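Local coordinates for DNA replication protein DnaC (Aquifex aeolicus, PDB 3ECC) that acts as a helicase loader in bacterial replication initiation and binds adenine nucleotide with magnesium through a P-loop ATPase domain, at residues Ala57-Ile62 with Val103-Asp108; Asn131-Thr136 with Tyr171-Leu176; Lys76-Arg81 with Thr92-Thr97. One frame throughout, in Å; residues are numbered along the deposited sequence.

The three contacts gather round one parallel sheet. Contact 1 sets helix 51-65 against strand 104-107, and it reaches the nucleotide site, Asp108 OD1 lying 3.2 Å from F2 of the beryllium trifluoride ion, with the side chain of Val105 about 9 Å from the bound magnesium ion. Contact 2, centred about 13 Å from contact 1, joins residues 131-136 to 171-176, and its Thr136 OG1 lies 3.6 Å from Leu104 O of contact 1. Contact 3 is nested within the chain loop that contact 1 closes; their centres are about 16 Å apart, and Leu78 CD2 packs 3.7 Å from Leu106 CD2. Contacts 2 and 3 do not touch, the nearest atoms being about 7 Å apart.

Contact 1 (Ala57-Ile62 with Val103-Asp108). With BEF (beryllium trifluoride ion), chain D.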
loop_
_atom_site.group_PDB
_atom_site.type_symbol
_atom_site.label_atom_id
_atom_site.label_comp_id
_atom_site.label_asym_id
_atom_site.label_seq_id
_atom_site.Cartn_x
_atom_site.Cartn_y
_atom_site.Cartn_z
ATOM N N ALA A 57 -2.553 7.429 -7.849
ATOM C CA ALA A 57 -3.578 7.422 -8.895
ATOM C C ALA A 57 -4.837 6.688 -8.439
ATOM O O ALA A 57 -5.949 7.215 -8.560
ATOM C CB ALA A 57 -3.032 6.796 -10.175
ATOM N N THR A 58 -4.657 5.481 -7.900
ATOM C CA THR A 58 -5.775 4.665 -7.435
ATOM C C THR A 58 -6.545 5.387 -6.333
ATOM O O THR A 58 -7.775 5.384 -6.314
ATOM C CB THR A 58 -5.301 3.288 -6.927
ATOM O OG1 THR A 58 -4.450 2.681 -7.903
ATOM C CG2 THR A 58 -6.481 2.377 -6.674
ATOM N N LEU A 59 -5.812 6.038 -5.439
ATOM C CA LEU A 59 -6.422 6.735 -4.310
ATOM C C LEU A 59 -7.317 7.883 -4.785
ATOM O O LEU A 59 -8.399 8.109 -4.228
ATOM C CB LEU A 59 -5.339 7.242 -3.352
ATOM C CG LEU A 59 -5.744 8.053 -2.120
ATOM C CD1 LEU A 59 -6.664 7.257 -1.221
ATOM C CD2 LEU A 59 -4.509 8.508 -1.352
ATOM N N LYS A 60 -6.855 8.590 -5.820
ATOM C CA LYS A 60 -7.587 9.710 -6.413
ATOM C C LYS A 60 -8.793 9.229 -7.213
ATOM O O LYS A 60 -9.885 9.796 -7.106
ATOM C CB LYS A 60 -6.668 10.519 -7.329
ATOM C CG LYS A 60 -6.022 11.726 -6.689
ATOM C CD LYS A 60 -4.958 12.330 -7.614
ATOM C CE LYS A 60 -5.535 12.760 -8.976
ATOM N NZ LYS A 60 -6.445 13.959 -8.904
ATOM N N ALA A 61 -8.590 8.177 -8.008
ATOM C CA ALA A 61 -9.648 7.627 -8.843
ATOM C C ALA A 61 -10.839 7.177 -8.001
ATOM O O ALA A 61 -11.987 7.436 -8.352
ATOM C CB ALA A 61 -9.118 6.480 -9.684
ATOM N N ILE A 62 -10.556 6.519 -6.880
ATOM C CA ILE A 62 -11.594 6.134 -5.929
ATOM C C ILE A 62 -12.357 7.369 -5.463
ATOM O O ILE A 62 -13.586 7.393 -5.486
ATOM C CB ILE A 62 -10.997 5.395 -4.715
ATOM C CG1 ILE A 62 -10.503 4.012 -5.136
ATOM C CG2 ILE A 62 -12.022 5.280 -3.589
ATOM C CD1 ILE A 62 -9.554 3.385 -4.165
ATOM N N VAL A 103 -9.882 3.942 2.951
ATOM C CA VAL A 103 -8.779 3.595 2.055
ATOM C C VAL A 103 -7.476 4.094 2.659
ATOM O O VAL A 103 -7.376 5.252 3.052
ATOM C CB VAL A 103 -8.947 4.229 0.654
ATOM C CG1 VAL A 103 -7.721 3.962 -0.203
ATOM C CG2 VAL A 103 -10.176 3.691 -0.035
ATOM N N LEU A 104 -6.487 3.214 2.747
ATOM C CA LEU A 104 -5.188 3.587 3.278
ATOM C C LEU A 104 -4.076 3.103 2.361
ATOM O O LEU A 104 -4.088 1.961 1.898
ATOM C CB LEU A 104 -4.993 3.033 4.695
ATOM C CG LEU A 104 -3.726 3.452 5.462
ATOM C CD1 LEU A 104 -3.790 4.908 5.927
ATOM C CD2 LEU A 104 -3.493 2.531 6.646
ATOM N N VAL A 105 -3.125 3.993 2.088
ATOM C CA VAL A 105 -1.943 3.638 1.333
ATOM C C VAL A 105 -0.761 3.562 2.280
ATOM O O VAL A 105 -0.408 4.553 2.924
ATOM C CB VAL A 105 -1.632 4.671 0.225
ATOM C CG1 VAL A 105 -0.554 4.135 -0.720
ATOM C CG2 VAL A 105 -2.889 5.032 -0.541
ATOM N N LEU A 106 -0.168 2.377 2.384
ATOM C CA LEU A 106 1.117 2.217 3.054
ATOM C C LEU A 106 2.222 2.120 2.006
ATOM O O LEU A 106 2.402 1.073 1.379
ATOM C CB LEU A 106 1.120 0.973 3.948
ATOM C CG LEU A 106 0.094 0.874 5.079
ATOM C CD1 LEU A 106 0.283 -0.414 5.848
ATOM C CD2 LEU A 106 0.181 2.068 6.011
ATOM N N ASP A 107 2.940 3.221 1.804
ATOM C CA ASP A 107 3.915 3.321 0.723
ATOM C C ASP A 107 5.309 2.970 1.226
ATOM O O ASP A 107 5.712 3.410 2.308
ATOM C CB ASP A 107 3.904 4.733 0.123
ATOM C CG ASP A 107 4.575 4.799 -1.242
ATOM O OD1 ASP A 107 5.613 5.482 -1.359
ATOM O OD2 ASP A 107 4.064 4.172 -2.201
ATOM N N ASP A 108 6.042 2.193 0.426
ATOM C CA ASP A 108 7.358 1.666 0.807
ATOM C C ASP A 108 7.303 0.855 2.099
ATOM O O ASP A 108 8.106 1.059 3.010
ATOM C CB ASP A 108 8.404 2.783 0.897
ATOM C CG ASP A 108 9.453 2.695 -0.205
ATOM O OD1 ASP A 108 9.739 3.729 -0.861
ATOM O OD2 ASP A 108 9.996 1.586 -0.414
HETATM BE BE BEF D . 10.209 3.164 -4.766
HETATM F F1 BEF D . 10.086 1.541 -5.437
HETATM F F2 BEF D . 8.818 3.900 -3.953
HETATM F F3 BEF D . 11.543 4.169 -5.329
#
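Leu59 splits its two methyl groups between Val103 and Val105, the two valines of segment 103-108 that point toward the helix. CD1 lies 3.6 Å from Val103 CG1, and the two side chains run alongside one another, pointing opposite ways. CD2 goes to the next valine along, 3.9 Å from Val105 CG2. The fork is aimed at both because CG of Leu59 stands anti to its backbone N (chi1 178°), which carries the branch off the helix and over the strand. This is the close part of the contact, and Phe72 of the neighbouring strand 71-74 also touches both Leu59 and Val105.

Packing is looser one helical turn on, where Ile62 CD1 and Val103 CG2 meet tip to tip at 4.2 Å; Ile62 also rests on Val30 of helix 17-31. Leu59 itself stays partly exposed, whereas Ile62, Val103 and Val105 are buried.

At the far end of the strand the chemistry changes. Asp107 and Asp108 follow a run of hydrophobic residues, consistent with a Walker B motif, and neither reaches the segment 57-62. Asp107 OD2 is hydrogen-bonded to Thr52 OG1, at the start of the same helix, and to Thr139 OG1. Asp108 OD1 comes within 3.2 Å of F2 of the beryllium trifluoride ion, a proximity and not a bond; the ion is hydrogen-bonded by Lys51 and Arg185.

No hydrogen bond crosses between helix and strand at residues 57-62, and only methyl groups meet there. The seating of the helix that carries Lys51 and Thr52 against the segment that carries Asp107 and Asp108 probably rests here on the fit of apolar side chains, while Asp107 bonds Thr52 at the nucleotide end.

Contact 2 (Asn131-Thr136 with Tyr171-Leu176)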
loop_
_atom_site.group_PDB
_atom_site.type_symbol
_atom_site.label_atom_id
_atom_site.label_comp_id
_atom_site.label_asym_id
_atom_site.label_seq_id
_atom_site.Cartn_x
_atom_site.Cartn_y
_atom_site.Cartn_z
ATOM N N ASN A 131 -9.077 -7.623 10.017
ATOM C CA ASN A 131 -10.249 -8.074 10.775
ATOM C C ASN A 131 -11.512 -7.263 10.493
ATOM O O ASN A 131 -12.624 -7.801 10.510
ATOM C CB ASN A 131 -9.957 -8.075 12.277
ATOM C CG ASN A 131 -8.859 -9.043 12.655
ATOM O OD1 ASN A 131 -8.675 -10.079 12.013
ATOM N ND2 ASN A 131 -8.109 -8.702 13.695
ATOM N N ASN A 132 -11.333 -5.966 10.244
ATOM C CA ASN A 132 -12.464 -5.054 10.072
ATOM C C ASN A 132 -12.683 -4.657 8.619
ATOM O O ASN A 132 -13.302 -3.638 8.340
ATOM C CB ASN A 132 -12.295 -3.811 10.952
ATOM C CG ASN A 132 -11.969 -4.158 12.409
ATOM O OD1 ASN A 132 -11.957 -5.321 12.796
ATOM N ND2 ASN A 132 -11.709 -3.143 13.213
ATOM N N LEU A 133 -12.174 -5.478 7.704
ATOM C CA LEU A 133 -12.398 -5.315 6.265
ATOM C C LEU A 133 -12.165 -3.890 5.801
ATOM O O LEU A 133 -12.999 -3.284 5.134
ATOM C CB LEU A 133 -13.798 -5.805 5.859
ATOM C CG LEU A 133 -14.172 -7.247 6.222
ATOM C CD1 LEU A 133 -15.637 -7.502 5.958
ATOM C CD2 LEU A 133 -13.311 -8.259 5.490
ATOM N N LYS A 134 -11.011 -3.355 6.148
ATOM C CA LYS A 134 -10.672 -2.006 5.765
ATOM C C LYS A 134 -9.676 -2.062 4.611
ATOM O O LYS A 134 -8.549 -2.508 4.780
ATOM C CB LYS A 134 -10.097 -1.264 6.966
ATOM C CG LYS A 134 -11.104 -1.021 8.091
ATOM C CD LYS A 134 -11.861 0.274 7.895
ATOM C CE LYS A 134 -13.102 0.331 8.752
ATOM N NZ LYS A 134 -14.037 1.347 8.198
ATOM N N SER A 135 -10.113 -1.639 3.431
ATOM C CA SER A 135 -9.305 -1.759 2.213
ATOM C C SER A 135 -8.039 -0.937 2.301
ATOM O O SER A 135 -8.063 0.227 2.697
ATOM C CB SER A 135 -10.106 -1.357 0.978
ATOM O OG SER A 135 -10.995 -0.292 1.283
ATOM N N THR A 136 -6.926 -1.560 1.931
ATOM C CA THR A 136 -5.622 -0.953 2.108
ATOM C C THR A 136 -4.690 -1.285 0.948
ATOM O O THR A 136 -4.549 -2.445 0.553
ATOM C CB THR A 136 -4.979 -1.350 3.470
ATOM O OG1 THR A 136 -3.554 -1.261 3.376
ATOM C CG2 THR A 136 -5.353 -2.765 3.858
ATOM N N TYR A 171 -1.790 -11.071 1.761
ATOM C CA TYR A 171 -2.082 -11.883 0.597
ATOM C C TYR A 171 -3.565 -12.257 0.478
ATOM O O TYR A 171 -4.077 -12.402 -0.625
ATOM C CB TYR A 171 -1.196 -13.134 0.581
ATOM C CG TYR A 171 -1.300 -13.946 -0.688
ATOM C CD1 TYR A 171 -1.050 -13.368 -1.935
ATOM C CD2 TYR A 171 -1.629 -15.300 -0.650
ATOM C CE1 TYR A 171 -1.138 -14.114 -3.107
ATOM C CE2 TYR A 171 -1.723 -16.050 -1.812
ATOM C CZ TYR A 171 -1.475 -15.454 -3.038
ATOM O OH TYR A 171 -1.569 -16.194 -4.204
ATOM N N GLU A 172 -4.263 -12.390 1.605
ATOM C CA GLU A 172 -5.698 -12.661 1.551
ATOM C C GLU A 172 -6.488 -11.439 1.101
ATOM O O GLU A 172 -7.356 -11.554 0.240
ATOM C CB GLU A 172 -6.242 -13.222 2.880
ATOM C CG GLU A 172 -7.780 -13.105 3.033
ATOM C CD GLU A 172 -8.428 -14.280 3.769
ATOM O OE1 GLU A 172 -9.339 -14.044 4.595
ATOM O OE2 GLU A 172 -8.045 -15.438 3.507
ATOM N N MET A 173 -6.195 -10.274 1.676
ATOM C CA MET A 173 -7.001 -9.077 1.421
ATOM C C MET A 173 -6.700 -8.372 0.092
ATOM O O MET A 173 -7.583 -7.752 -0.502
ATOM C CB MET A 173 -6.891 -8.087 2.590
ATOM C CG MET A 173 -7.748 -8.475 3.817
ATOM S SD MET A 173 -9.480 -7.848 3.864
ATOM C CE MET A 173 -9.293 -6.311 4.778
ATOM N N ASN A 174 -5.465 -8.483 -0.378
ATOM C CA ASN A 174 -5.046 -7.744 -1.561
ATOM C C ASN A 174 -4.787 -8.613 -2.782
ATOM O O ASN A 174 -4.483 -9.798 -2.665
ATOM C CB ASN A 174 -3.820 -6.879 -1.245
ATOM C CG ASN A 174 -4.176 -5.651 -0.447
ATOM O OD1 ASN A 174 -5.306 -5.501 0.014
ATOM N ND2 ASN A 174 -3.213 -4.755 -0.283
ATOM N N GLU A 175 -4.924 -8.013 -3.960
ATOM C CA GLU A 175 -4.475 -8.647 -5.185
ATOM C C GLU A 175 -3.058 -8.179 -5.514
ATOM O O GLU A 175 -2.752 -6.991 -5.416
ATOM C CB GLU A 175 -5.426 -8.320 -6.332
ATOM C CG GLU A 175 -5.646 -9.486 -7.281
ATOM C CD GLU A 175 -5.983 -9.031 -8.685
ATOM O OE1 GLU A 175 -6.958 -8.255 -8.839
ATOM O OE2 GLU A 175 -5.271 -9.443 -9.630
ATOM N N LEU A 176 -2.196 -9.114 -5.897
ATOM C CA LEU A 176 -0.799 -8.789 -6.169
ATOM C C LEU A 176 -0.594 -8.344 -7.615
ATOM O O LEU A 176 -1.026 -9.017 -8.548
ATOM C CB LEU A 176 0.108 -9.980 -5.846
ATOM C CG LEU A 176 1.613 -9.695 -5.733
ATOM C CD1 LEU A 176 1.988 -9.273 -4.305
ATOM C CD2 LEU A 176 2.437 -10.908 -6.178
HETATM O O HOH W 1 -7.377 -4.081 1.817
#
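Asn174 lays its side-chain amide against the backbone of Thr136 and meets it on both polar sides. From CA, the CB bond heads toward Thr136, with CG beside the backbone N of Asn174 and anti to its carbonyl carbon (chi1 -76°). CG comes within 3.4 Å of Thr136 O, and beyond it the two amide branches divide the work. ND2 donates to Thr136 O over 2.8 Å, in a bond that is moderately bent at the hydrogen (148°), and it is also hydrogen-bonded to Thr42 OG1. OD1 takes a hydrogen from a water 3.1 Å away, and that water in turn accepts from Thr136 N. One amide is thus tied to the carbonyl directly and to the N-H through a water, which fixes its rotation.

Thr136 begins strand 136-141 and Asn174 begins strand 174-178, and strand 40-45, which carries Thr42, runs between them. The order of this parallel sheet, 71-74, 104-107, 136-141, 40-45, 174-178, is that of AAA+ and related P-loop ATPases, so the amide links strands 136-141 and 174-178 across strand 40-45 at their starting ends. With an alanine in place of Asn174, Thr136 O and the bridging water would probably each be left without this partner.

Met173, the last helical residue before Asn174, covers the incoming loop. Its chain is bent at both chi2 and chi3, which brings SD 4.2 Å from Leu133 CD2, the two side chains crossing at about a right angle. CE continues past the sulfur to the backbone, 3.6 Å from Leu133 CA and 3.7 Å from Lys134 N. On the same methionine, Tyr130 of helix 116-131 makes a further contact.

Contact 3 (Lys76-Arg81 with Thr92-Thr97); sequences KDLIFR and TKFLKT
The far end of the Phe94 ring is received by Leu78 and Arg81, two residues three apart on helix 75-86. Phe94 has CG anti to its backbone N (chi1 179°), an extended setting that sends the ring straight out from helix 93-99 to the other helix. Leu78 takes the same first rotamer, and although its CB bond does not point at the second helix, CD1 bends round to lie 3.9 Å from Phe94 CZ. The two side chains cross obliquely, and CE2 is touched by the same methyl.

Arg81 comes to the ring differently. Its CG stands beside the backbone N, and the chain then bends at chi3 (-144°), bringing NH1 to 3.6 Å from Phe94 CE1, with Phe94 CZ equally near. Chain and ring side chain cross at about a right angle, yet the guanidinium plane is turned only 26° from the ring plane. Further back along the chain, Arg81 CD lies 4.0 Å from Phe94 CZ. The other terminal nitrogen, NH2, looks back to its own helix, where it forms a long salt bridge to Asp77 OD2 at 3.7 Å, which would be expected to steady the guanidinium only loosely.

One turn after Phe94, Thr97 OG1 donates to Phe94 O over 2.6 Å, from above the carbonyl plane. Leu82 and Leu85 add further apolar contacts to the ring from helix 75-86, while Leu78 and Arg81 also touch Phe73 of strand 71-74.

Both helices belong to the connection between the adjacent parallel strands 71-74 and 104-107, a beta-alpha-beta crossover of the P-loop ATPase fold in which Phe94 packs one helix of the connection onto the other.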
loop_
_atom_site.group_PDB
_atom_site.type_symbol
_atom_site.label_atom_id
_atom_site.label_comp_id
_atom_site.label_asym_id
_atom_site.label_seq_id
_atom_site.Cartn_x
_atom_site.Cartn_y
_atom_site.Cartn_z
ATOM N N LYS A 76 7.311 4.659 6.834
ATOM C CA LYS A 76 8.240 5.102 7.861
ATOM C C LYS A 76 7.749 6.397 8.503
ATOM O O LYS A 76 7.796 6.547 9.723
ATOM C CB LYS A 76 9.636 5.281 7.278
ATOM C CG LYS A 76 10.715 4.721 8.148
ATOM C CD LYS A 76 11.921 4.331 7.321
ATOM C CE LYS A 76 12.945 3.627 8.187
ATOM N NZ LYS A 76 13.925 2.829 7.380
ATOM N N ASP A 77 7.246 7.310 7.674
ATOM C CA ASP A 77 6.680 8.572 8.145
ATOM C C ASP A 77 5.466 8.351 9.030
ATOM O O ASP A 77 5.309 9.039 10.032
ATOM C CB ASP A 77 6.315 9.488 6.964
ATOM C CG ASP A 77 5.653 10.776 7.409
ATOM O OD1 ASP A 77 6.256 11.500 8.220
ATOM O OD2 ASP A 77 4.524 11.052 6.962
ATOM N N LEU A 78 4.618 7.388 8.668
ATOM C CA LEU A 78 3.439 7.062 9.479
ATOM C C LEU A 78 3.829 6.472 10.825
ATOM O O LEU A 78 3.260 6.825 11.851
ATOM C CB LEU A 78 2.490 6.105 8.742
ATOM C CG LEU A 78 1.198 5.685 9.464
ATOM C CD1 LEU A 78 0.262 6.865 9.729
ATOM C CD2 LEU A 78 0.472 4.612 8.680
ATOM N N ILE A 79 4.835 5.602 10.810
ATOM C CA ILE A 79 5.310 4.932 12.012
ATOM C C ILE A 79 5.972 5.889 13.006
ATOM O O ILE A 79 5.665 5.842 14.192
ATOM C CB ILE A 79 6.237 3.755 11.649
ATOM C CG1 ILE A 79 5.388 2.560 11.228
ATOM C CG2 ILE A 79 7.153 3.381 12.809
ATOM C CD1 ILE A 79 6.116 1.609 10.336
ATOM N N PHE A 80 6.847 6.769 12.515
ATOM C CA PHE A 80 7.492 7.787 13.365
ATOM C C PHE A 80 6.478 8.749 13.994
ATOM O O PHE A 80 6.641 9.163 15.144
ATOM C CB PHE A 80 8.555 8.591 12.587
ATOM C CG PHE A 80 9.862 7.861 12.396
ATOM C CD1 PHE A 80 10.536 7.308 13.477
ATOM C CD2 PHE A 80 10.434 7.757 11.134
ATOM C CE1 PHE A 80 11.746 6.635 13.295
ATOM C CE2 PHE A 80 11.638 7.089 10.946
ATOM C CZ PHE A 80 12.297 6.530 12.028
ATOM N N ARG A 81 5.451 9.116 13.229
ATOM C CA ARG A 81 4.378 9.968 13.733
ATOM C C ARG A 81 3.686 9.294 14.904
ATOM O O ARG A 81 3.640 9.837 16.009
ATOM C CB ARG A 81 3.340 10.230 12.648
ATOM C CG ARG A 81 3.642 11.389 11.738
ATOM C CD ARG A 81 2.350 11.925 11.176
ATOM N NE ARG A 81 2.485 12.375 9.795
ATOM C CZ ARG A 81 1.481 12.863 9.071
ATOM N NH1 ARG A 81 0.269 12.965 9.601
ATOM N NH2 ARG A 81 1.688 13.249 7.817
ATOM N N THR A 92 -5.177 9.863 20.461
ATOM C CA THR A 92 -5.713 8.623 19.893
ATOM C C THR A 92 -6.481 8.947 18.622
ATOM O O THR A 92 -6.670 8.091 17.759
ATOM C CB THR A 92 -6.659 7.881 20.878
ATOM O OG1 THR A 92 -6.039 7.774 22.165
ATOM C CG2 THR A 92 -6.968 6.478 20.367
ATOM N N LYS A 93 -6.909 10.203 18.512
ATOM C CA LYS A 93 -7.743 10.651 17.396
ATOM C C LYS A 93 -7.099 10.403 16.036
ATOM O O LYS A 93 -7.782 10.037 15.080
ATOM C CB LYS A 93 -8.123 12.129 17.559
ATOM C CG LYS A 93 -9.169 12.371 18.648
ATOM C CD LYS A 93 -9.589 13.835 18.748
ATOM C CE LYS A 93 -10.700 14.011 19.785
ATOM N NZ LYS A 93 -11.051 15.442 20.029
ATOM N N PHE A 94 -5.783 10.578 15.959
ATOM C CA PHE A 94 -5.053 10.301 14.733
ATOM C C PHE A 94 -4.999 8.805 14.419
ATOM O O PHE A 94 -5.162 8.401 13.263
ATOM C CB PHE A 94 -3.645 10.880 14.806
ATOM C CG PHE A 94 -2.821 10.620 13.580
ATOM C CD1 PHE A 94 -3.090 11.281 12.388
ATOM C CD2 PHE A 94 -1.767 9.720 13.618
ATOM C CE1 PHE A 94 -2.326 11.040 11.252
ATOM C CE2 PHE A 94 -0.996 9.478 12.492
ATOM C CZ PHE A 94 -1.275 10.139 11.306
ATOM N N LEU A 95 -4.779 7.989 15.448
ATOM C CA LEU A 95 -4.676 6.547 15.272
ATOM C C LEU A 95 -5.982 5.921 14.767
ATOM O O LEU A 95 -5.953 5.025 13.919
ATOM C CB LEU A 95 -4.218 5.876 16.566
ATOM C CG LEU A 95 -4.062 4.355 16.556
ATOM C CD1 LEU A 95 -2.982 3.908 15.582
ATOM C CD2 LEU A 95 -3.762 3.848 17.951
ATOM N N LYS A 96 -7.116 6.404 15.276
ATOM C CA LYS A 96 -8.438 5.886 14.870
ATOM C C LYS A 96 -8.782 6.235 13.432
ATOM O O LYS A 96 -9.373 5.423 12.714
ATOM C CB LYS A 96 -9.545 6.410 15.789
ATOM C CG LYS A 96 -9.948 5.453 16.887
ATOM C CD LYS A 96 -10.697 6.183 17.977
ATOM C CE LYS A 96 -10.395 5.572 19.329
ATOM N NZ LYS A 96 -10.428 6.618 20.381
ATOM N N THR A 97 -8.422 7.448 13.017
ATOM C CA THR A 97 -8.669 7.896 11.654
ATOM C C THR A 97 -7.844 7.092 10.663
ATOM O O THR A 97 -8.299 6.831 9.546
ATOM C CB THR A 97 -8.343 9.384 11.475
ATOM O OG1 THR A 97 -7.097 9.672 12.122
ATOM C CG2 THR A 97 -9.449 10.253 12.076
#